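Local coordinates for protein N-terminal acetyltransferase B complex subunit MDM20 (Candida albicans, PDB 5K04) that probably serves as the non-catalytic, helical-repeat subunit of the NatB complex, which acetylates the N termini of proteins, at residues V596-T601 / L616-L621; Y581-E586 / I623-L628. All blocks are in the same frame, centred on the assembly; numbering follows the deposited sequence.

Contact 1 of 2, residues V596-T601 / L616-L621; sequences VFNKIT and LYFNLL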
ATOM      1  N   VAL A 596     -22.650  17.606  -3.756  1.00 50.77           N
ATOM      2  CA  VAL A 596     -21.856  16.382  -3.762  1.00 45.40           C
ATOM      3  C   VAL A 596     -22.382  15.414  -2.708  1.00 47.66           C
ATOM      4  O   VAL A 596     -22.584  14.223  -2.977  1.00 39.78           O
ATOM      5  CB  VAL A 596     -20.368  16.714  -3.549  1.00 43.89           C
ATOM      6  CG1 VAL A 596     -19.555  15.455  -3.411  1.00 45.46           C
ATOM      7  CG2 VAL A 596     -19.847  17.555  -4.710  1.00 37.93           C
ATOM      8  N   PHE A 597     -22.640  15.926  -1.501  1.00 53.03           N
ATOM      9  CA  PHE A 597     -23.163  15.108  -0.409  1.00 47.13           C
ATOM     10  C   PHE A 597     -24.429  14.379  -0.836  1.00 43.77           C
ATOM     11  O   PHE A 597     -24.584  13.174  -0.607  1.00 41.01           O
ATOM     12  CB  PHE A 597     -23.443  16.007   0.804  1.00 47.51           C
ATOM     13  CG  PHE A 597     -23.728  15.254   2.086  1.00 43.57           C
ATOM     14  CD1 PHE A 597     -24.967  14.676   2.319  1.00 42.11           C
ATOM     15  CD2 PHE A 597     -22.762  15.149   3.057  1.00 39.84           C
ATOM     16  CE1 PHE A 597     -25.224  13.994   3.501  1.00 37.02           C
ATOM     17  CE2 PHE A 597     -23.006  14.465   4.238  1.00 40.84           C
ATOM     18  CZ  PHE A 597     -24.240  13.887   4.457  1.00 39.38           C
ATOM     19  N   ASN A 598     -25.348  15.103  -1.465  1.00 45.85           N
ATOM     20  CA  ASN A 598     -26.655  14.542  -1.780  1.00 49.45           C
ATOM     21  C   ASN A 598     -26.595  13.560  -2.953  1.00 50.13           C
ATOM     22  O   ASN A 598     -27.363  12.591  -2.986  1.00 33.21           O
ATOM     23  CB  ASN A 598     -27.626  15.690  -2.050  1.00 50.23           C
ATOM     24  CG  ASN A 598     -29.019  15.215  -2.333  1.00 54.46           C
ATOM     25  OD1 ASN A 598     -29.642  14.542  -1.515  1.00 51.02           O
ATOM     26  ND2 ASN A 598     -29.522  15.569  -3.501  1.00 64.62           N
ATOM     27  N   LYS A 599     -25.687  13.786  -3.914  1.00 54.53           N
ATOM     28  CA  LYS A 599     -25.473  12.818  -4.985  1.00 54.81           C
ATOM     29  C   LYS A 599     -24.921  11.501  -4.439  1.00 49.64           C
ATOM     30  O   LYS A 599     -25.305  10.419  -4.893  1.00 42.21           O
ATOM     31  CB  LYS A 599     -24.520  13.407  -6.028  1.00 54.44           C
ATOM     32  CG  LYS A 599     -24.548  12.686  -7.378  1.00 65.14           C
ATOM     33  CD  LYS A 599     -23.611  13.338  -8.388  1.00 82.41           C
ATOM     34  CE  LYS A 599     -24.112  13.143  -9.820  1.00 98.16           C
ATOM     35  NZ  LYS A 599     -24.342  11.709 -10.163  1.00105.47           N
ATOM     36  N   ILE A 600     -24.028  11.584  -3.452  1.00 45.63           N
ATOM     37  CA  ILE A 600     -23.417  10.397  -2.872  1.00 43.57           C
ATOM     38  C   ILE A 600     -24.428   9.601  -2.049  1.00 50.80           C
ATOM     39  O   ILE A 600     -24.504   8.373  -2.166  1.00 39.29           O
ATOM     40  CB  ILE A 600     -22.194  10.804  -2.038  1.00 45.79           C
ATOM     41  CG1 ILE A 600     -21.142  11.421  -2.965  1.00 51.06           C
ATOM     42  CG2 ILE A 600     -21.639   9.617  -1.279  1.00 40.28           C
ATOM     43  CD1 ILE A 600     -20.064  12.163  -2.235  1.00 51.59           C
ATOM     44  N   THR A 601     -25.215  10.285  -1.196  1.00 54.11           N
ATOM     45  CA  THR A 601     -26.246   9.582  -0.427  1.00 47.22           C
ATOM     46  C   THR A 601     -27.305   8.975  -1.338  1.00 44.14           C
ATOM     47  O   THR A 601     -27.909   7.957  -0.994  1.00 36.19           O
ATOM     48  CB  THR A 601     -26.925  10.512   0.592  1.00 34.13           C
ATOM     49  OG1 THR A 601     -27.539  11.621  -0.081  1.00 34.52           O
ATOM     50  CG2 THR A 601     -25.935  11.019   1.605  1.00 33.10           C
ATOM     51  N   LEU A 616     -30.284  12.842   8.240  1.00 40.56           N
ATOM     52  CA  LEU A 616     -30.216  13.754   9.379  1.00 41.88           C
ATOM     53  C   LEU A 616     -29.087  14.761   9.198  1.00 38.98           C
ATOM     54  O   LEU A 616     -29.300  15.971   9.320  1.00 30.06           O
ATOM     55  CB  LEU A 616     -30.038  12.967  10.682  1.00 45.02           C
ATOM     56  CG  LEU A 616     -31.215  12.079  11.146  1.00 46.10           C
ATOM     57  CD1 LEU A 616     -30.938  11.431  12.500  1.00 42.58           C
ATOM     58  CD2 LEU A 616     -32.536  12.844  11.176  1.00 41.74           C
ATOM     59  N   TYR A 617     -27.883  14.278   8.858  1.00 40.25           N
ATOM     60  CA  TYR A 617     -26.761  15.183   8.621  1.00 40.92           C
ATOM     61  C   TYR A 617     -27.102  16.205   7.541  1.00 41.92           C
ATOM     62  O   TYR A 617     -26.941  17.414   7.740  1.00 31.02           O
ATOM     63  CB  TYR A 617     -25.509  14.404   8.234  1.00 43.00           C
ATOM     64  CG  TYR A 617     -24.571  14.053   9.384  1.00 41.74           C
ATOM     65  CD1 TYR A 617     -23.974  15.044  10.165  1.00 42.07           C
ATOM     66  CD2 TYR A 617     -24.236  12.729   9.646  1.00 42.10           C
ATOM     67  CE1 TYR A 617     -23.081  14.717  11.196  1.00 39.01           C
ATOM     68  CE2 TYR A 617     -23.351  12.392  10.665  1.00 41.85           C
ATOM     69  CZ  TYR A 617     -22.782  13.384  11.443  1.00 39.94           C
ATOM     70  OH  TYR A 617     -21.928  13.027  12.462  1.00 26.46           O
ATOM     71  N   PHE A 618     -27.620  15.737   6.409  1.00 45.37           N
ATOM     72  CA  PHE A 618     -27.900  16.637   5.295  1.00 43.69           C
ATOM     73  C   PHE A 618     -28.865  17.743   5.710  1.00 45.50           C
ATOM     74  O   PHE A 618     -28.633  18.924   5.427  1.00 37.97           O
ATOM     75  CB  PHE A 618     -28.454  15.841   4.104  1.00 41.91           C
ATOM     76  CG  PHE A 618     -28.856  16.704   2.930  1.00 39.62           C
ATOM     77  CD1 PHE A 618     -27.908  17.150   2.015  1.00 35.89           C
ATOM     78  CD2 PHE A 618     -30.176  17.091   2.756  1.00 42.69           C
ATOM     79  CE1 PHE A 618     -28.266  17.952   0.934  1.00 37.79           C
ATOM     80  CE2 PHE A 618     -30.549  17.892   1.682  1.00 49.92           C
ATOM     81  CZ  PHE A 618     -29.584  18.324   0.764  1.00 46.32           C
ATOM     82  N   ASN A 619     -29.957  17.376   6.387  1.00 50.79           N
ATOM     83  CA  ASN A 619     -30.917  18.375   6.842  1.00 48.93           C
ATOM     84  C   ASN A 619     -30.282  19.336   7.833  1.00 46.70           C
ATOM     85  O   ASN A 619     -30.603  20.535   7.845  1.00 33.10           O
ATOM     86  CB  ASN A 619     -32.131  17.681   7.469  1.00 47.30           C
ATOM     87  CG  ASN A 619     -32.989  16.969   6.434  1.00 39.44           C
ATOM     88  OD1 ASN A 619     -32.494  16.534   5.398  1.00 31.98           O
ATOM     89  ND2 ASN A 619     -34.285  16.890   6.697  1.00 48.74           N
ATOM     90  N   LEU A 620     -29.381  18.820   8.677  1.00 46.72           N
ATOM     91  CA  LEU A 620     -28.749  19.642   9.702  1.00 44.00           C
ATOM     92  C   LEU A 620     -27.845  20.690   9.074  1.00 43.05           C
ATOM     93  O   LEU A 620     -27.849  21.857   9.488  1.00 34.18           O
ATOM     94  CB  LEU A 620     -27.957  18.752  10.660  1.00 45.59           C
ATOM     95  CG  LEU A 620     -27.123  19.466  11.730  1.00 49.82           C
ATOM     96  CD1 LEU A 620     -28.022  20.310  12.642  1.00 41.53           C
ATOM     97  CD2 LEU A 620     -26.286  18.472  12.538  1.00 46.87           C
ATOM     98  N   LEU A 621     -27.074  20.292   8.061  1.00 44.17           N
ATOM     99  CA  LEU A 621     -26.115  21.195   7.442  1.00 42.40           C
ATOM    100  C   LEU A 621     -26.810  22.215   6.554  1.00 35.45           C
ATOM    101  O   LEU A 621     -26.410  23.382   6.521  1.00 33.15           O
ATOM    102  CB  LEU A 621     -25.095  20.378   6.651  1.00 46.75           C
ATOM    103  CG  LEU A 621     -24.353  19.346   7.512  1.00 45.11           C
ATOM    104  CD1 LEU A 621     -23.617  18.337   6.648  1.00 44.06           C
ATOM    105  CD2 LEU A 621     -23.380  20.037   8.456  1.00 45.40           C
TER

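Contact 2 of 2, residues Y581-E586 / I623-L628; sequences YSIVFE and ITKTKL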
ATOM      1  N   TYR A 581     -17.553  17.426   7.763  1.00 41.12           N
ATOM      2  CA  TYR A 581     -16.647  18.355   8.425  1.00 46.32           C
ATOM      3  C   TYR A 581     -16.291  19.518   7.507  1.00 43.37           C
ATOM      4  O   TYR A 581     -16.152  20.656   7.962  1.00 28.61           O
ATOM      5  CB  TYR A 581     -15.400  17.605   8.914  1.00 45.79           C
ATOM      6  CG  TYR A 581     -15.677  16.798  10.171  1.00 45.46           C
ATOM      7  CD1 TYR A 581     -15.646  17.400  11.429  1.00 45.36           C
ATOM      8  CD2 TYR A 581     -15.975  15.447  10.107  1.00 38.40           C
ATOM      9  CE1 TYR A 581     -15.902  16.679  12.592  1.00 43.33           C
ATOM     10  CE2 TYR A 581     -16.229  14.716  11.265  1.00 40.14           C
ATOM     11  CZ  TYR A 581     -16.203  15.342  12.508  1.00 38.93           C
ATOM     12  OH  TYR A 581     -16.463  14.612  13.650  1.00 27.10           O
ATOM     13  N   SER A 582     -16.171  19.254   6.204  1.00 46.49           N
ATOM     14  CA  SER A 582     -15.885  20.319   5.249  1.00 43.42           C
ATOM     15  C   SER A 582     -17.015  21.340   5.213  1.00 44.53           C
ATOM     16  O   SER A 582     -16.772  22.546   5.080  1.00 33.55           O
ATOM     17  CB  SER A 582     -15.663  19.724   3.858  1.00 37.39           C
ATOM     18  OG  SER A 582     -14.617  18.766   3.859  1.00 32.78           O
ATOM     19  N   ILE A 583     -18.257  20.869   5.338  1.00 47.82           N
ATOM     20  CA  ILE A 583     -19.425  21.744   5.275  1.00 48.13           C
ATOM     21  C   ILE A 583     -19.588  22.527   6.573  1.00 42.31           C
ATOM     22  O   ILE A 583     -19.777  23.745   6.559  1.00 31.37           O
ATOM     23  CB  ILE A 583     -20.677  20.911   4.960  1.00 43.54           C
ATOM     24  CG1 ILE A 583     -20.567  20.335   3.546  1.00 42.86           C
ATOM     25  CG2 ILE A 583     -21.928  21.748   5.153  1.00 39.71           C
ATOM     26  CD1 ILE A 583     -21.382  19.067   3.304  1.00 37.28           C
ATOM     27  N   VAL A 584     -19.518  21.828   7.707  1.00 45.84           N
ATOM     28  CA  VAL A 584     -19.561  22.467   9.022  1.00 47.43           C
ATOM     29  C   VAL A 584     -18.646  23.685   9.063  1.00 50.17           C
ATOM     30  O   VAL A 584     -19.022  24.754   9.565  1.00 37.20           O
ATOM     31  CB  VAL A 584     -19.175  21.445  10.108  1.00 43.02           C
ATOM     32  CG1 VAL A 584     -18.924  22.150  11.436  1.00 43.56           C
ATOM     33  CG2 VAL A 584     -20.244  20.382  10.235  1.00 30.26           C
ATOM     34  N   PHE A 585     -17.435  23.552   8.515  1.00 51.65           N
ATOM     35  CA  PHE A 585     -16.430  24.606   8.582  1.00 56.17           C
ATOM     36  C   PHE A 585     -16.272  25.352   7.255  1.00 52.98           C
ATOM     37  O   PHE A 585     -15.222  25.941   6.988  1.00 48.46           O
ATOM     38  CB  PHE A 585     -15.097  24.035   9.064  1.00 45.09           C
ATOM     39  CG  PHE A 585     -15.134  23.545  10.500  1.00 51.25           C
ATOM     40  CD1 PHE A 585     -15.002  24.439  11.561  1.00 53.83           C
ATOM     41  CD2 PHE A 585     -15.315  22.197  10.788  1.00 46.58           C
ATOM     42  CE1 PHE A 585     -15.029  23.991  12.884  1.00 55.27           C
ATOM     43  CE2 PHE A 585     -15.347  21.740  12.103  1.00 47.90           C
ATOM     44  CZ  PHE A 585     -15.207  22.635  13.156  1.00 53.23           C
ATOM     45  N   GLU A 586     -17.318  25.353   6.431  1.00 54.19           N
ATOM     46  CA  GLU A 586     -17.375  26.197   5.241  1.00 54.70           C
ATOM     47  C   GLU A 586     -17.947  27.556   5.634  1.00 54.55           C
ATOM     48  O   GLU A 586     -18.985  27.628   6.303  1.00 43.07           O
ATOM     49  CB  GLU A 586     -18.223  25.529   4.150  1.00 50.72           C
ATOM     50  CG  GLU A 586     -18.395  26.312   2.840  1.00 51.11           C
ATOM     51  CD  GLU A 586     -17.104  26.915   2.300  1.00 42.62           C
ATOM     52  OE1 GLU A 586     -16.041  26.273   2.393  1.00 41.76           O
ATOM     53  OE2 GLU A 586     -17.158  28.055   1.792  1.00 42.96           O
ATOM     54  N   ILE A 623     -29.772  23.493   6.965  1.00 54.96           N
ATOM     55  CA  ILE A 623     -30.454  24.450   7.827  1.00 55.88           C
ATOM     56  C   ILE A 623     -29.474  25.412   8.487  1.00 49.73           C
ATOM     57  O   ILE A 623     -29.808  26.577   8.729  1.00 44.25           O
ATOM     58  CB  ILE A 623     -31.258  23.650   8.859  1.00 62.59           C
ATOM     59  CG1 ILE A 623     -32.604  23.228   8.296  1.00 67.23           C
ATOM     60  CG2 ILE A 623     -31.404  24.371  10.142  1.00 67.00           C
ATOM     61  CD1 ILE A 623     -33.166  22.091   9.091  1.00 78.50           C
ATOM     62  N   THR A 624     -28.259  24.958   8.781  1.00 50.52           N
ATOM     63  CA  THR A 624     -27.267  25.784   9.463  1.00 48.88           C
ATOM     64  C   THR A 624     -26.272  26.466   8.530  1.00 46.65           C
ATOM     65  O   THR A 624     -25.751  27.526   8.882  1.00 41.09           O
ATOM     66  CB  THR A 624     -26.485  24.936  10.466  1.00 47.95           C
ATOM     67  OG1 THR A 624     -25.907  23.812   9.786  1.00 33.42           O
ATOM     68  CG2 THR A 624     -27.422  24.446  11.570  1.00 49.89           C
ATOM     69  N   LYS A 625     -26.008  25.910   7.347  1.00 45.78           N
ATOM     70  CA  LYS A 625     -24.899  26.375   6.520  1.00 48.56           C
ATOM     71  C   LYS A 625     -25.349  26.903   5.160  1.00 52.45           C
ATOM     72  O   LYS A 625     -24.498  27.203   4.312  1.00 50.93           O
ATOM     73  CB  LYS A 625     -23.874  25.245   6.328  1.00 46.65           C
ATOM     74  CG  LYS A 625     -23.390  24.593   7.625  1.00 45.87           C
ATOM     75  CD  LYS A 625     -22.573  25.569   8.451  1.00 54.07           C
ATOM     76  CE  LYS A 625     -21.420  26.130   7.637  1.00 51.16           C
ATOM     77  NZ  LYS A 625     -20.549  27.001   8.451  1.00 54.49           N
ATOM     78  N   THR A 626     -26.654  27.009   4.918  1.00 53.97           N
ATOM     79  CA  THR A 626     -27.158  27.597   3.689  1.00 52.39           C
ATOM     80  C   THR A 626     -28.271  28.576   4.012  1.00 52.86           C
ATOM     81  O   THR A 626     -28.852  28.564   5.097  1.00 44.11           O
ATOM     82  CB  THR A 626     -27.680  26.548   2.688  1.00 48.74           C
ATOM     83  OG1 THR A 626     -28.881  25.941   3.185  1.00 36.38           O
ATOM     84  CG2 THR A 626     -26.630  25.486   2.454  1.00 52.05           C
ATOM     85  N   LYS A 627     -28.555  29.422   3.034  1.00 63.20           N
ATOM     86  CA  LYS A 627     -29.626  30.397   3.119  1.00 60.02           C
ATOM     87  C   LYS A 627     -30.874  29.763   2.522  1.00 53.76           C
ATOM     88  O   LYS A 627     -30.893  29.412   1.338  1.00 45.05           O
ATOM     89  CB  LYS A 627     -29.223  31.670   2.379  1.00 67.85           C
ATOM     90  CG  LYS A 627     -29.939  32.928   2.814  1.00 79.09           C
ATOM     91  CD  LYS A 627     -29.202  34.151   2.280  1.00 93.41           C
ATOM     92  CE  LYS A 627     -30.040  35.419   2.380  1.00100.69           C
ATOM     93  NZ  LYS A 627     -31.140  35.441   1.373  1.00103.83           N
ATOM     94  N   LEU A 628     -31.898  29.581   3.349  1.00 63.05           N
ATOM     95  CA  LEU A 628     -33.150  28.968   2.932  1.00 59.03           C
ATOM     96  C   LEU A 628     -34.302  29.909   3.245  1.00 55.29           C
ATOM     97  O   LEU A 628     -34.240  30.696   4.194  1.00 49.93           O
ATOM     98  CB  LEU A 628     -33.394  27.621   3.635  1.00 51.70           C
ATOM     99  CG  LEU A 628     -32.336  26.527   3.462  1.00 56.75           C
ATOM    100  CD1 LEU A 628     -32.534  25.417   4.512  1.00 49.98           C
ATOM    101  CD2 LEU A 628     -32.361  25.958   2.042  1.00 52.60           C
TER

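Contact 1 of 2, residues V596-T601 / L616-L621
F597 and N598 face F618 and Y617 across two helical turns, 596-601 and 616-621, that run nearly antiparallel, with 164° between their directions and 10.9 Å between their axes at closest approach. The nearest backbone positions are N598 and F618, whose CA atoms lie 7.5 Å apart. F597 and F618 bridge the distance between the helices. Their side chains point in opposing senses and lie alongside one another, so ring meets stem: CE1 of F597 lies 3.8 Å from CB of F618, while CD1 of F597 reaches the rim of the F618 ring near its plane. The far end of the F597 ring, CZ, comes within 4.0 Å of CB of Y617. Such pairing of neighbouring antiparallel helices is the building principle of helical-repeat proteins of the TPR clan, to which this NatB subunit's family belongs; here helix 591-601 packs against helix 608-625, next in sequence but for a short connection. F618 carries its CG anti to the backbone N (chi1 176°), which sends the ring across to N598. There CB of N598 touches F618 CE1 at 3.8 Å, and the amide OD1 sits over one face of the ring. Only the CB of Y617 serves this seam; its ring leads away to meet F672 of helix 661-682 edge-to-face, while F597 also touches V580 of helix 571-584.

Contact 2 of 2, residues Y581-E586 / I623-L628
I583, in the last turn of helix 571-584, offers K625 both a side chain and a carbonyl. Its CG2 branch packs 4.0 Å from CG of K625, the two side chains crossing at a slant, and its O lies 3.1 Å from K625 CE, the carbon next to the ammonium group. That same carbonyl accepts a backbone bond from the N of E586, 2.9 Å away, as the chain turns out of the helix. One residue on, V584 directs its side chain away from K625 but supplies its carbonyl O, 2.9 Å from K625 NZ; the ammonium group approaches from above the carbonyl plane, 48° out of it. F585 is the first residue to leave helical backbone angles. This change of course brings the carbonyl of E586 round to the same lysine: its O receives NZ at 2.7 Å, on a straighter approach, with a C=O...N angle of 153°. The carboxylate of E586 turns elsewhere, to a salt bridge with K536 and to the backbone N atoms of Q588 and D589. K625 reaches its two acceptors through a chain that kinks twice along its methylenes, folding them over I583. Two carbonyls thus share one ammonium group, and their partial negative charge probably helps it tolerate R682, whose NH2 lies close by. K625 NZ donates to the carbonyl of V584, at the helix end, and to that of E586, just past it, a position where the lysine charge probably also interacts favourably with the C-terminal end of the helix; the lysine thereby joins the exit of helix 571-584 to the end of helix 608-625 within an all-helical repeat fold.

How the contacts relate
From the N terminus, the chain first passes 581-586 at the end of helix 571-584, then 596-601 on helix 591-601, and turns back through 616-621 and 623-628, both on or just beyond helix 608-625. Contact 1 closes the shorter loop, with 14 residues between its segments; contact 2 closes a longer one, of 36 residues, that encloses it entirely, so the two nest without crossing. Helix 608-625 is common to both and packs against two consecutive predecessors. The contacts, centred about 11 Å apart, merge into a three-helix cluster in which each helix touches the other two: L621 meets V584 and I583, and F597 lies near I583.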